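Local coordinates for protein beta-fructofuranosidase (Bifidobacterium adolescentis, PDB 6NOB) that probably hydrolyses terminal beta-fructofuranoside residues, as in sucrose, at residues Y265-P270 with A340-S345; V272-G277 with K348-N353; G384-V389 with P419-K424; M393-K398 with S426-F431. One frame throughout, in Å; residues are numbered along the deposited sequence. Where two conformers were deposited one is given.

Two pairs of crossing loops follow one another along the chain. From the N terminus, interaction 1 joins 265-270 to 340-345; interaction 2 opens just past 265-270, at 272-277, and closes just past 340-345, at 348-353, so the two cross. Both reach the sheet of strands 268-273, 285-295, 337-347 and 357-365, interaction 2 through the loop after strand 337-347. Only then does interaction 3 open, between strands 385-396 and 418-428; interaction 4 uses the same strands farther along and crosses it. Met341 and Leu343 pack on Ala388, Val389 and Pro419 of interaction 3, Arg268 touches Met393 of interaction 4, and Val389 touches Cys429. Two neighbouring propeller sheets are thereby joined.

Interaction 1 of 4, residues Y265-P270 with A340-S345; sequences YDFRDP and AMTLFS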
# COMPACT_ATOMS: atom_id res chain seq x y z
N TYR A 265 9.18 -21.11 -1.32
CA TYR A 265 9.68 -20.43 -0.13
C TYR A 265 8.97 -19.09 0.08
O TYR A 265 8.76 -18.68 1.22
CB TYR A 265 11.19 -20.23 -0.23
CG TYR A 265 11.97 -21.52 -0.11
CD1 TYR A 265 11.70 -22.43 0.90
CD2 TYR A 265 12.98 -21.83 -1.02
CE1 TYR A 265 12.41 -23.61 1.02
CE2 TYR A 265 13.69 -23.01 -0.92
CZ TYR A 265 13.41 -23.89 0.10
OH TYR A 265 14.12 -25.06 0.21
N ASP A 266 8.61 -18.42 -1.01
CA ASP A 266 7.73 -17.26 -0.93
C ASP A 266 6.34 -17.73 -0.51
O ASP A 266 5.67 -18.46 -1.25
CB ASP A 266 7.67 -16.55 -2.28
CG ASP A 266 9.04 -16.09 -2.76
OD1 ASP A 266 9.58 -15.14 -2.17
OD2 ASP A 266 9.56 -16.69 -3.73
N PHE A 267 5.90 -17.30 0.67
CA PHE A 267 4.66 -17.78 1.26
C PHE A 267 4.18 -16.74 2.27
O PHE A 267 4.47 -16.86 3.46
CB PHE A 267 4.90 -19.15 1.91
CG PHE A 267 3.75 -19.65 2.76
CD1 PHE A 267 2.53 -19.95 2.19
CD2 PHE A 267 3.92 -19.86 4.12
CE1 PHE A 267 1.48 -20.43 2.97
CE2 PHE A 267 2.89 -20.33 4.90
CZ PHE A 267 1.66 -20.62 4.32
N ARG A 268 3.46 -15.72 1.80
CA ARG A 268 3.32 -14.51 2.61
C ARG A 268 1.99 -13.81 2.33
O ARG A 268 1.19 -14.23 1.49
CB ARG A 268 4.49 -13.56 2.34
CG ARG A 268 4.61 -13.10 0.90
CD ARG A 268 5.71 -12.05 0.77
NE ARG A 268 6.14 -11.85 -0.61
CZ ARG A 268 7.04 -12.59 -1.22
NH1 ARG A 268 7.62 -13.60 -0.59
NH2 ARG A 268 7.37 -12.33 -2.48
N ASP A 269 1.78 -12.72 3.08
CA ASP A 269 0.67 -11.78 2.95
C ASP A 269 -0.68 -12.44 3.23
O ASP A 269 -1.57 -12.43 2.37
CB ASP A 269 0.67 -11.16 1.55
CG ASP A 269 2.03 -10.59 1.16
OD1 ASP A 269 2.83 -10.26 2.07
OD2 ASP A 269 2.30 -10.48 -0.05
N PRO A 270 -0.89 -12.99 4.43
CA PRO A 270 -2.16 -13.67 4.71
C PRO A 270 -3.31 -12.69 4.77
O PRO A 270 -3.20 -11.61 5.35
CB PRO A 270 -1.92 -14.32 6.08
CG PRO A 270 -0.92 -13.41 6.73
CD PRO A 270 -0.02 -12.94 5.62
N ALA A 340 0.12 -19.27 -7.12
CA ALA A 340 -1.06 -19.88 -6.54
C ALA A 340 -1.45 -19.16 -5.25
O ALA A 340 -0.59 -18.70 -4.50
CB ALA A 340 -0.84 -21.36 -6.24
N MET A 341 -2.76 -19.07 -5.01
CA MET A 341 -3.31 -18.60 -3.75
C MET A 341 -3.67 -19.82 -2.92
O MET A 341 -4.71 -20.45 -3.16
CB MET A 341 -4.52 -17.71 -3.97
CG MET A 341 -4.20 -16.33 -4.47
SD MET A 341 -5.66 -15.28 -4.44
CE MET A 341 -5.08 -13.92 -5.45
N THR A 342 -2.83 -20.15 -1.96
CA THR A 342 -3.08 -21.30 -1.10
C THR A 342 -4.08 -20.93 -0.01
O THR A 342 -3.89 -19.95 0.71
CB THR A 342 -1.77 -21.80 -0.50
OG1 THR A 342 -0.92 -20.69 -0.20
CG2 THR A 342 -1.07 -22.74 -1.48
N LEU A 343 -5.15 -21.71 0.09
CA LEU A 343 -6.26 -21.43 0.98
C LEU A 343 -6.15 -22.25 2.26
O LEU A 343 -5.83 -23.44 2.22
CB LEU A 343 -7.59 -21.72 0.28
CG LEU A 343 -8.86 -21.26 1.00
CD1 LEU A 343 -8.90 -19.75 1.12
CD2 LEU A 343 -10.09 -21.77 0.26
N PHE A 344 -6.41 -21.60 3.39
CA PHE A 344 -6.44 -22.24 4.70
C PHE A 344 -7.71 -21.84 5.42
O PHE A 344 -8.29 -20.77 5.17
CB PHE A 344 -5.23 -21.84 5.56
CG PHE A 344 -3.90 -22.23 4.97
CD1 PHE A 344 -3.28 -21.42 4.03
CD2 PHE A 344 -3.27 -23.40 5.37
CE1 PHE A 344 -2.06 -21.78 3.50
CE2 PHE A 344 -2.04 -23.75 4.84
CZ PHE A 344 -1.44 -22.94 3.90
N SER A 345 -8.15 -22.69 6.35
CA SER A 345 -9.34 -22.39 7.13
C SER A 345 -9.15 -22.85 8.57
O SER A 345 -8.44 -23.82 8.85
CB SER A 345 -10.60 -23.06 6.56
OG SER A 345 -10.49 -24.46 6.59
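Phe267 and Phe344 make the close part of this contact, their rings arriving from opposite directions. CE1 of Phe267 lies 3.8 Å from CE1 of Phe344, and the two CZ atoms are 3.9 Å apart, so a pair of ring carbons on each residue does the touching. Phe344 CE1 sits at the edge of the Phe267 ring, near its plane. With centroids 6.0 Å apart and planes inclined at 63°, the pair is oblique and qualifies neither as a stack nor as a T-shaped contact. The Phe267 ring gets there because CG is rotated opposite the backbone N (chi1 170°), which swings it across to strand 337-347.

The segments flank strand 285-295, the second strand of a four-stranded blade of the five-bladed beta-propeller known for family 32. Thr290 of that middle strand touches both phenylalanines. Arg268, Asp269 and Pro270 match the RDP motif of the family, which lines the active site in relatives. Replacing Phe267 by an alanine would probably leave Phe344 CE1 and CZ without their aromatic partner and open a gap beside Thr290.

Thr342 adds a looser touch: its OG1 is 4.0 Å from Phe267 CE1, in the plane of that ring, and shares a hydrogen bond with Thr290 OG1. Away from the rings, Tyr265 and Asp266 form the more exposed end. From there a salt bridge leads inward, Asp266 OD1 meeting NH1 of the buried Arg268 at 3.0 Å with a nearly straight N-H...O angle of 173°; Glu236 and Glu375 also hold this arginine.

Interaction 2 of 4, residues V272-G277 with K348-N353; sequences VECGMG and KPLKRN
Leu350 places a single methyl, CD1, against two side chains of the strand end at 272-273 and the turn that follows. Its CD1 is 4.2 Å from Cys274 SG and 4.4 Å from Val272 CG1, light van der Waals touches with no direct hydrogen bond beside them. CD1 is the reaching branch because it continues the chain away from CA (chi2 -178°). At the border a water links the segments, accepting a bond from Lys348 NZ at 2.6 Å and lying 2.8 Å from Cys274 O; the same ammonium also bonds Pro283 O.

The contact spans one blade of the beta-propeller: strand 268-273 and the loop after strand 337-347 both lie beside strand 285-295, whose Ala286 touches Cys274 and Leu350. Tyr220 of the preceding sheet packs on Val272 and Leu350 alike.

Farther out, each segment has its own internal bonds. Leu350 is the centre of an inverse gamma turn, with a weak bond from Lys351 N to Pro349 O, and the peptide before Pro349 is cis. On the other segment, Gly275 N donates to Glu273 OE2 at 2.8 Å from above the carboxylate plane, while Glu273 OE1 pairs with Arg448.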
# COMPACT_ATOMS: atom_id res chain seq x y z
N VAL A 272 -7.35 -12.83 5.80
CA VAL A 272 -8.37 -13.65 6.46
C VAL A 272 -9.73 -13.01 6.23
O VAL A 272 -9.95 -11.86 6.64
CB VAL A 272 -8.06 -13.82 7.96
CG1 VAL A 272 -9.12 -14.68 8.63
CG2 VAL A 272 -6.68 -14.43 8.16
N GLU A 273 -10.62 -13.73 5.57
CA GLU A 273 -11.94 -13.23 5.21
C GLU A 273 -13.00 -14.04 5.95
O GLU A 273 -13.03 -15.27 5.85
CB GLU A 273 -12.17 -13.33 3.70
CG GLU A 273 -13.60 -13.02 3.28
CD GLU A 273 -14.03 -11.62 3.67
OE1 GLU A 273 -13.21 -10.69 3.56
OE2 GLU A 273 -15.20 -11.46 4.09
N CYS A 274 -13.87 -13.35 6.67
CA CYS A 274 -14.85 -14.03 7.51
C CYS A 274 -16.28 -13.86 7.04
O CYS A 274 -17.17 -14.53 7.57
CB CYS A 274 -14.73 -13.54 8.96
SG CYS A 274 -13.18 -14.00 9.74
N GLY A 275 -16.53 -13.00 6.05
CA GLY A 275 -17.89 -12.65 5.68
C GLY A 275 -18.40 -13.25 4.39
O GLY A 275 -19.39 -12.76 3.83
N MET A 276 -17.77 -14.32 3.90
CA MET A 276 -18.21 -14.95 2.67
C MET A 276 -19.24 -16.04 2.94
O MET A 276 -19.47 -16.46 4.08
CB MET A 276 -17.02 -15.54 1.91
CG MET A 276 -16.14 -14.52 1.23
SD MET A 276 -14.85 -15.28 0.23
CE MET A 276 -13.90 -16.12 1.48
N GLY A 277 -19.87 -16.51 1.86
CA GLY A 277 -20.87 -17.56 1.94
C GLY A 277 -20.89 -18.43 0.70
O GLY A 277 -19.97 -18.37 -0.12
N LYS A 348 -13.90 -21.12 13.88
CA LYS A 348 -14.12 -20.00 14.79
C LYS A 348 -14.59 -20.52 16.15
O LYS A 348 -15.22 -21.58 16.23
CB LYS A 348 -15.14 -19.03 14.20
CG LYS A 348 -14.67 -18.36 12.92
CD LYS A 348 -15.78 -17.54 12.27
CE LYS A 348 -16.89 -18.44 11.74
NZ LYS A 348 -17.87 -17.67 10.92
N PRO A 349 -14.29 -19.79 17.24
CA PRO A 349 -13.55 -18.53 17.35
C PRO A 349 -12.08 -18.63 16.98
O PRO A 349 -11.49 -19.71 17.07
CB PRO A 349 -13.70 -18.16 18.83
CG PRO A 349 -13.92 -19.47 19.51
CD PRO A 349 -14.75 -20.27 18.56
N LEU A 350 -11.50 -17.51 16.57
CA LEU A 350 -10.12 -17.49 16.07
C LEU A 350 -9.13 -17.26 17.22
O LEU A 350 -8.34 -16.32 17.22
CB LEU A 350 -9.96 -16.43 14.99
CG LEU A 350 -10.85 -16.62 13.75
CD1 LEU A 350 -10.58 -15.53 12.72
CD2 LEU A 350 -10.64 -18.00 13.14
N LYS A 351 -9.21 -18.14 18.21
CA LYS A 351 -8.23 -18.14 19.30
C LYS A 351 -6.83 -18.35 18.73
O LYS A 351 -6.64 -19.02 17.71
CB LYS A 351 -8.55 -19.24 20.31
CG LYS A 351 -9.79 -19.00 21.14
CD LYS A 351 -10.19 -20.25 21.91
CE LYS A 351 -9.11 -20.67 22.90
NZ LYS A 351 -8.87 -22.14 22.87
N ARG A 352 -5.83 -17.78 19.40
CA ARG A 352 -4.46 -17.81 18.88
C ARG A 352 -3.94 -19.22 18.66
O ARG A 352 -3.03 -19.41 17.84
CB ARG A 352 -3.52 -17.05 19.81
CG ARG A 352 -3.12 -17.83 21.06
CD ARG A 352 -2.42 -16.94 22.08
NE ARG A 352 -2.30 -17.61 23.37
CZ ARG A 352 -2.40 -16.99 24.54
NH1 ARG A 352 -2.61 -15.68 24.58
NH2 ARG A 352 -2.29 -17.68 25.67
N ASN A 353 -4.50 -20.22 19.33
CA ASN A 353 -3.98 -21.58 19.27
C ASN A 353 -4.83 -22.53 18.43
O ASN A 353 -4.60 -23.74 18.47
CB ASN A 353 -3.81 -22.15 20.68
CG ASN A 353 -5.10 -22.15 21.47
OD1 ASN A 353 -6.17 -21.83 20.94
ND2 ASN A 353 -5.02 -22.52 22.74
O HOH W 1 -16.62 -17.04 8.75

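Interaction 3 of 4, residues G384-V389 with P419-K424; sequences GVTVAV and PKLDVK
Leu421 is turned with CG opposite its backbone N (chi1 172°), and this sends the forked end of the side chain towards Thr386 and Ala388. The second torsion (chi2 64°) then separates the work of the two methyls. CD1 goes to Thr386, lying 3.9 Å from its CG2 and 4.1 Å from its CB, and it also stands 3.9 Å from the carbonyl Thr386 O. CD2 goes to Ala388, 3.8 Å from its CB. Thr386 answers with its own rotation: the methyl CG2 takes the place opposite the backbone N, and OG1 turns off to a hydrogen bond with Gln381 NE2. The side chains of Thr386 and Leu421 run antiparallel and overlap along their flanks.

Thr386 and Ala388 are alternate residues of strand 385-396, so both side chains emerge on one side of it and present adjoining surfaces to the leucine. Strand 405-415 runs antiparallel to both partners and stands between them in the sheet, bonding through its backbone to Thr386, Ala388 and Lys420. This belongs to one blade of the family's beta-propeller. The CA atoms of Thr386 and Leu421 are nevertheless only 7.6 Å apart, consistent with curling of the sheet. Leu379 of strand 377-382 touches both Thr386 and Ala388, and Leu363 of the neighbouring sheet touches Ala388.

No hydrogen bond passes between the segments, and the three touching residues are buried. The direct touch is therefore van der Waals packing, while backbone bonds to strand 405-415 link both strands into the sheet; charge stays at the margin, where Lys424 and Asp422 form a weak salt bridge within one strand.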
# COMPACT_ATOMS: atom_id res chain seq x y z
N GLY A 384 -22.76 -10.47 -4.81
CA GLY A 384 -23.08 -11.84 -5.18
C GLY A 384 -22.03 -12.58 -5.99
O GLY A 384 -22.34 -13.63 -6.55
N VAL A 385 -20.80 -12.06 -6.07
CA VAL A 385 -19.74 -12.67 -6.86
C VAL A 385 -18.48 -12.77 -6.01
O VAL A 385 -18.14 -11.83 -5.29
CB VAL A 385 -19.47 -11.86 -8.15
CG1 VAL A 385 -18.20 -12.34 -8.84
CG2 VAL A 385 -20.66 -11.96 -9.10
N THR A 386 -17.80 -13.91 -6.09
CA THR A 386 -16.52 -14.09 -5.41
C THR A 386 -15.40 -13.48 -6.25
O THR A 386 -15.33 -13.70 -7.46
CB THR A 386 -16.24 -15.57 -5.16
OG1 THR A 386 -17.24 -16.11 -4.29
CG2 THR A 386 -14.87 -15.75 -4.51
N VAL A 387 -14.53 -12.71 -5.60
CA VAL A 387 -13.46 -11.99 -6.27
C VAL A 387 -12.14 -12.32 -5.60
O VAL A 387 -12.02 -12.26 -4.37
CB VAL A 387 -13.69 -10.46 -6.25
CG1 VAL A 387 -12.56 -9.74 -6.96
CG2 VAL A 387 -15.04 -10.12 -6.88
N ALA A 388 -11.14 -12.68 -6.41
CA ALA A 388 -9.76 -12.82 -5.95
C ALA A 388 -8.90 -11.73 -6.58
O ALA A 388 -9.06 -11.41 -7.76
CB ALA A 388 -9.20 -14.20 -6.29
N VAL A 389 -8.00 -11.17 -5.78
CA VAL A 389 -7.12 -10.09 -6.20
C VAL A 389 -5.70 -10.44 -5.78
O VAL A 389 -5.47 -10.84 -4.63
CB VAL A 389 -7.54 -8.74 -5.60
CG1 VAL A 389 -6.60 -7.63 -6.04
CG2 VAL A 389 -8.98 -8.40 -6.00
N PRO A 419 -12.16 -25.95 -2.03
CA PRO A 419 -12.82 -24.81 -2.69
C PRO A 419 -11.96 -24.28 -3.83
O PRO A 419 -10.75 -24.10 -3.68
CB PRO A 419 -12.98 -23.78 -1.57
CG PRO A 419 -12.71 -24.52 -0.29
CD PRO A 419 -11.75 -25.61 -0.65
N LYS A 420 -12.60 -24.03 -4.97
CA LYS A 420 -11.94 -23.52 -6.16
C LYS A 420 -12.74 -22.35 -6.71
O LYS A 420 -13.97 -22.40 -6.77
CB LYS A 420 -11.80 -24.60 -7.24
CG LYS A 420 -11.13 -25.88 -6.76
CD LYS A 420 -9.64 -25.68 -6.50
CE LYS A 420 -9.00 -26.97 -5.99
NZ LYS A 420 -7.63 -26.74 -5.45
N LEU A 421 -12.04 -21.29 -7.10
CA LEU A 421 -12.69 -20.16 -7.76
C LEU A 421 -12.84 -20.48 -9.24
O LEU A 421 -11.85 -20.56 -9.97
CB LEU A 421 -11.89 -18.88 -7.56
CG LEU A 421 -12.39 -17.69 -8.38
CD1 LEU A 421 -13.80 -17.29 -7.94
CD2 LEU A 421 -11.44 -16.51 -8.28
N ASP A 422 -14.08 -20.65 -9.69
CA ASP A 422 -14.38 -20.83 -11.11
C ASP A 422 -14.32 -19.46 -11.76
O ASP A 422 -15.28 -18.68 -11.69
CB ASP A 422 -15.74 -21.49 -11.29
CG ASP A 422 -16.08 -21.76 -12.75
OD1 ASP A 422 -15.18 -21.64 -13.60
OD2 ASP A 422 -17.25 -22.08 -13.04
N VAL A 423 -13.19 -19.15 -12.40
CA VAL A 423 -12.97 -17.81 -12.95
C VAL A 423 -13.87 -17.62 -14.16
O VAL A 423 -13.81 -18.37 -15.14
CB VAL A 423 -11.50 -17.61 -13.33
CG1 VAL A 423 -11.29 -16.20 -13.87
CG2 VAL A 423 -10.60 -17.87 -12.13
N LYS A 424 -14.72 -16.58 -14.11
CA LYS A 424 -15.52 -16.17 -15.25
C LYS A 424 -14.95 -14.96 -15.98
O LYS A 424 -15.28 -14.76 -17.15
CB LYS A 424 -16.96 -15.85 -14.81
CG LYS A 424 -17.68 -16.98 -14.09
CD LYS A 424 -17.87 -18.20 -14.98
CE LYS A 424 -18.85 -19.18 -14.36
NZ LYS A 424 -19.06 -20.38 -15.21

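Interaction 4 of 4, residues M393-K398 with S426-F431; sequences MHYRDK and SDWCDF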
# COMPACT_ATOMS: atom_id res chain seq x y z
N MET A 393 4.43 -11.26 -9.52
CA MET A 393 5.83 -10.86 -9.37
C MET A 393 6.62 -11.14 -10.63
O MET A 393 6.42 -12.15 -11.30
CB MET A 393 6.47 -11.60 -8.20
CG MET A 393 6.29 -10.95 -6.85
SD MET A 393 7.71 -11.26 -5.78
CE MET A 393 8.90 -10.10 -6.45
N HIS A 394 7.54 -10.22 -10.95
CA HIS A 394 8.53 -10.42 -12.00
C HIS A 394 7.87 -10.69 -13.35
O HIS A 394 8.32 -11.53 -14.13
CB HIS A 394 9.50 -11.55 -11.64
CG HIS A 394 10.33 -11.27 -10.43
ND1 HIS A 394 11.09 -12.23 -9.80
CD2 HIS A 394 10.53 -10.12 -9.73
CE1 HIS A 394 11.71 -11.69 -8.77
NE2 HIS A 394 11.39 -10.42 -8.71
N TYR A 395 6.79 -9.96 -13.63
CA TYR A 395 6.08 -10.11 -14.89
C TYR A 395 5.68 -8.73 -15.40
O TYR A 395 5.09 -7.94 -14.66
CB TYR A 395 4.83 -10.99 -14.72
CG TYR A 395 3.94 -11.01 -15.95
CD1 TYR A 395 4.28 -11.79 -17.06
CD2 TYR A 395 2.78 -10.26 -16.01
CE1 TYR A 395 3.47 -11.81 -18.19
CE2 TYR A 395 1.96 -10.27 -17.13
CZ TYR A 395 2.32 -11.05 -18.22
OH TYR A 395 1.51 -11.07 -19.34
N ARG A 396 6.02 -8.46 -16.66
CA ARG A 396 5.51 -7.31 -17.37
C ARG A 396 4.49 -7.79 -18.39
O ARG A 396 4.69 -8.82 -19.03
CB ARG A 396 6.64 -6.55 -18.08
CG ARG A 396 7.69 -5.97 -17.14
CD ARG A 396 8.77 -5.23 -17.92
NE ARG A 396 8.28 -3.97 -18.48
CZ ARG A 396 9.04 -3.10 -19.13
NH1 ARG A 396 10.33 -3.33 -19.30
NH2 ARG A 396 8.51 -1.98 -19.60
N ASP A 397 3.39 -7.06 -18.53
CA ASP A 397 2.39 -7.45 -19.51
C ASP A 397 2.86 -7.06 -20.91
O ASP A 397 3.93 -6.46 -21.09
CB ASP A 397 1.02 -6.85 -19.17
CG ASP A 397 1.03 -5.33 -19.07
OD1 ASP A 397 1.95 -4.68 -19.59
OD2 ASP A 397 0.08 -4.79 -18.45
N LYS A 398 2.06 -7.42 -21.92
CA LYS A 398 2.39 -7.07 -23.30
C LYS A 398 2.63 -5.58 -23.47
O LYS A 398 3.48 -5.17 -24.27
CB LYS A 398 1.27 -7.53 -24.23
CG LYS A 398 1.45 -7.15 -25.69
CD LYS A 398 0.14 -7.24 -26.45
N SER A 426 -11.38 -11.89 -15.80
CA SER A 426 -10.17 -11.38 -15.16
C SER A 426 -9.69 -10.15 -15.91
O SER A 426 -9.92 -10.01 -17.12
CB SER A 426 -9.07 -12.45 -15.12
OG SER A 426 -8.14 -12.28 -16.18
N ASP A 427 -9.04 -9.24 -15.19
CA ASP A 427 -8.48 -8.02 -15.77
C ASP A 427 -7.62 -7.34 -14.71
O ASP A 427 -7.53 -7.80 -13.57
CB ASP A 427 -9.58 -7.08 -16.27
CG ASP A 427 -9.17 -6.32 -17.51
OD1 ASP A 427 -7.97 -5.99 -17.63
OD2 ASP A 427 -10.04 -6.07 -18.37
N TRP A 428 -6.99 -6.24 -15.11
CA TRP A 428 -6.16 -5.46 -14.20
C TRP A 428 -7.01 -4.53 -13.34
O TRP A 428 -8.02 -3.99 -13.80
CB TRP A 428 -5.13 -4.63 -14.97
CG TRP A 428 -4.20 -5.42 -15.86
CD1 TRP A 428 -3.93 -5.19 -17.17
CD2 TRP A 428 -3.40 -6.56 -15.48
NE1 TRP A 428 -3.02 -6.11 -17.64
CE2 TRP A 428 -2.68 -6.96 -16.62
CE3 TRP A 428 -3.23 -7.27 -14.29
CZ2 TRP A 428 -1.81 -8.05 -16.61
CZ3 TRP A 428 -2.36 -8.35 -14.28
CH2 TRP A 428 -1.66 -8.72 -15.43
N CYS A 429 -6.59 -4.34 -12.08
CA CYS A 429 -7.25 -3.38 -11.20
C CYS A 429 -6.95 -1.94 -11.60
O CYS A 429 -7.76 -1.05 -11.35
CB CYS A 429 -6.82 -3.59 -9.75
SG CYS A 429 -7.30 -5.16 -9.00
N ASP A 430 -5.79 -1.70 -12.22
CA ASP A 430 -5.33 -0.35 -12.50
C ASP A 430 -4.47 -0.38 -13.75
O ASP A 430 -3.46 -1.09 -13.79
CB ASP A 430 -4.53 0.21 -11.31
CG ASP A 430 -4.32 1.70 -11.40
OD1 ASP A 430 -3.56 2.15 -12.27
OD2 ASP A 430 -4.94 2.43 -10.58
N PHE A 431 -4.87 0.37 -14.78
CA PHE A 431 -4.20 0.30 -16.07
C PHE A 431 -3.00 1.24 -16.16
O PHE A 431 -2.43 1.39 -17.25
CB PHE A 431 -5.19 0.56 -17.21
CG PHE A 431 -5.69 1.98 -17.31
CD1 PHE A 431 -4.97 2.95 -18.00
CD2 PHE A 431 -6.93 2.34 -16.78
CE1 PHE A 431 -5.44 4.25 -18.12
CE2 PHE A 431 -7.41 3.63 -16.89
CZ PHE A 431 -6.66 4.59 -17.56
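The rings of Trp428 and Tyr395 meet edge against edge: Trp428 CH2 is 4.3 Å from Tyr395 CE2, and each atom lies near the plane of the other ring, so neither face is used in this pair. Asp397 approaches the indole obliquely, its carboxylate plane 55° from the ring plane. Its CB is 4.0 Å from Trp428 CZ2. The apparent polar match, Asp397 OD2 to Trp428 NE1 at 3.5 Å, has too poor an angle for a hydrogen bond; OD2 is instead held in a salt bridge by Arg401 NE, and the Arg401 side chain touches Trp428 as well. Asp397 reaches the indole because CG stands between its backbone N and carbonyl carbon (chi1 57°). The phenol is anchored at its far end, where OH bonds Thr316 OG1 and Gly318 N. A serine in place of Trp428 would probably leave Tyr395 CE2 without its neighbour and the Asp397-Arg401 pair without the indole beside it.

At the backbone of the tryptophan, Trp428 N donates to Asp427 OD1 at 2.7 Å, and Asp427 OD2 pairs with Arg484. Trp428 ends strand 418-428 and Tyr395 is near the end of strand 385-396, strands of one propeller blade with 405-415 between them. Just beyond, Asp430 forms a salt bridge with Arg476 of strand 468-481 and a hydrogen bond with Ser604 of strand 601-606, so segment 426-431 links the blade to the C-terminal beta-sandwich.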